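Local coordinates for putative lipoprotein (Clostridium difficile, PDB 4EXR) that is of unknown function but carries two PepSY-type (peptidase propeptide and YPEB) domains and is probably a membrane-attached lipoprotein, at residues F30-T35 with F62-E67. Numbering follows the deposited sequence.
Sequences FKVPYT and FVYTVE
Tyr-64 OH donates a short hydrogen bond of 2.6 Å to the carbonyl O of Val-32. The C=O...O angle is 150°, and the hydroxyl lies 15° from the carbonyl plane. Seen from the phenol, Val-32 O sits at the ring edge, close to the plane. Tyr-34 N is also near, 3.2 Å from Tyr-64 OH, but the angle is too poor for a hydrogen bond. This is the start of helix 34-44, and Pro-33 is its N-cap residue. Tyr-34 CB lies 3.7 Å from Tyr-64 CE1, while the rest of the Tyr-34 side chain turns off from this contact. That side chain also touches Ile-113. Val-32 CG1 is 4.1 Å from Tyr-64 CE2, on the other side of the hydroxyl from Tyr-34 CB.

The contact joins the lead-in to helix 34-44 with strand 61-69 of the antiparallel sheet that this helix packs on, in the first of the two PepSY (peptidase propeptide and YPEB) domains. Ala-37 of the helix also touches Tyr-64. Val-32 and Phe-62 both make backbone hydrogen bonds to Ala-81.

Further back along the loop, Phe-30 and Phe-62 form a T-shaped pair. The centroids are 5.3 Å apart and the planes meet at 69°. Phe-30 gives its edge: Phe-30 CE1 points at one face of Phe-62 and lies 3.5 Å from Phe-62 CG. Phe-30 also touches Leu-55 of strand 49-58, and Phe-62 packs against Leu-25 and Gln-28.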
# COMPACT_ATOMS: atom_id res chain seq x y z
N PHE A 30 15.44 -7.15 20.05
CA PHE A 30 14.84 -6.09 19.26
C PHE A 30 14.89 -4.80 20.05
O PHE A 30 14.32 -4.70 21.14
CB PHE A 30 13.41 -6.48 18.84
CG PHE A 30 13.35 -7.80 18.12
CD1 PHE A 30 13.83 -7.90 16.82
CD2 PHE A 30 12.92 -8.95 18.77
CE1 PHE A 30 13.82 -9.12 16.16
CE2 PHE A 30 12.92 -10.18 18.12
CZ PHE A 30 13.37 -10.26 16.81
N LYS A 31 15.59 -3.82 19.50
CA LYS A 31 15.75 -2.54 20.19
C LYS A 31 14.42 -1.83 20.40
O LYS A 31 14.27 -1.06 21.35
CB LYS A 31 16.73 -1.65 19.43
CG LYS A 31 18.13 -2.27 19.34
CD LYS A 31 19.12 -1.25 18.85
CE LYS A 31 20.48 -1.89 18.64
NZ LYS A 31 21.09 -2.43 19.89
N VAL A 32 13.47 -2.09 19.51
CA VAL A 32 12.13 -1.50 19.59
C VAL A 32 11.19 -2.57 20.13
O VAL A 32 10.97 -3.59 19.48
CB VAL A 32 11.64 -1.02 18.21
CG1 VAL A 32 10.24 -0.38 18.31
CG2 VAL A 32 12.64 -0.05 17.60
N PRO A 33 10.65 -2.35 21.33
CA PRO A 33 9.72 -3.35 21.87
C PRO A 33 8.36 -3.26 21.14
O PRO A 33 8.04 -2.23 20.54
CB PRO A 33 9.59 -2.95 23.34
CG PRO A 33 9.86 -1.50 23.35
CD PRO A 33 10.85 -1.22 22.25
N TYR A 34 7.58 -4.34 21.18
CA TYR A 34 6.33 -4.35 20.42
C TYR A 34 5.38 -3.24 20.86
O TYR A 34 4.60 -2.73 20.06
CB TYR A 34 5.66 -5.73 20.48
CG TYR A 34 4.80 -5.92 21.70
CD1 TYR A 34 5.36 -6.27 22.93
CD2 TYR A 34 3.42 -5.75 21.64
CE1 TYR A 34 4.57 -6.45 24.05
CE2 TYR A 34 2.62 -5.92 22.74
CZ TYR A 34 3.19 -6.26 23.95
OH TYR A 34 2.38 -6.43 25.04
N THR A 35 5.49 -2.84 22.12
CA THR A 35 4.65 -1.77 22.66
C THR A 35 4.95 -0.41 22.03
O THR A 35 4.05 0.42 21.88
CB THR A 35 4.76 -1.67 24.20
OG1 THR A 35 6.14 -1.63 24.58
CG2 THR A 35 4.10 -2.87 24.85
N PHE A 62 14.28 -6.87 10.67
CA PHE A 62 13.11 -7.41 11.35
C PHE A 62 12.09 -6.30 11.40
O PHE A 62 12.42 -5.13 11.66
CB PHE A 62 13.46 -7.95 12.73
CG PHE A 62 14.42 -9.11 12.69
CD1 PHE A 62 15.79 -8.89 12.66
CD2 PHE A 62 13.94 -10.41 12.61
CE1 PHE A 62 16.67 -9.95 12.60
CE2 PHE A 62 14.84 -11.48 12.55
CZ PHE A 62 16.19 -11.25 12.54
N VAL A 63 10.85 -6.66 11.12
CA VAL A 63 9.83 -5.67 10.83
C VAL A 63 8.54 -6.00 11.57
O VAL A 63 8.03 -7.11 11.47
CB VAL A 63 9.56 -5.63 9.29
CG1 VAL A 63 8.43 -4.66 8.95
CG2 VAL A 63 10.84 -5.25 8.52
N TYR A 64 8.04 -5.02 12.32
CA TYR A 64 6.70 -5.07 12.88
C TYR A 64 5.72 -4.61 11.83
O TYR A 64 5.95 -3.59 11.17
CB TYR A 64 6.57 -4.10 14.06
CG TYR A 64 7.31 -4.49 15.32
CD1 TYR A 64 6.88 -5.56 16.11
CD2 TYR A 64 8.42 -3.77 15.74
CE1 TYR A 64 7.56 -5.92 17.27
CE2 TYR A 64 9.10 -4.10 16.90
CZ TYR A 64 8.67 -5.17 17.66
OH TYR A 64 9.37 -5.49 18.81
N THR A 65 4.63 -5.35 11.68
CA THR A 65 3.53 -4.87 10.85
C THR A 65 2.36 -4.66 11.80
O THR A 65 2.01 -5.58 12.53
CB THR A 65 3.16 -5.89 9.74
OG1 THR A 65 4.31 -6.11 8.92
CG2 THR A 65 1.98 -5.38 8.86
N VAL A 66 1.81 -3.45 11.81
CA VAL A 66 0.69 -3.11 12.68
C VAL A 66 -0.46 -2.71 11.76
O VAL A 66 -0.30 -1.85 10.90
CB VAL A 66 1.00 -1.92 13.60
CG1 VAL A 66 -0.10 -1.76 14.66
CG2 VAL A 66 2.37 -2.08 14.26
N GLU A 67 -1.61 -3.35 11.94
CA GLU A 67 -2.77 -3.05 11.10
C GLU A 67 -3.94 -2.68 11.97
O GLU A 67 -4.15 -3.28 13.02
CB GLU A 67 -3.11 -4.24 10.21
CG GLU A 67 -1.92 -4.66 9.33
CD GLU A 67 -2.13 -5.96 8.57
OE1 GLU A 67 -2.81 -5.95 7.52
OE2 GLU A 67 -1.60 -7.00 9.03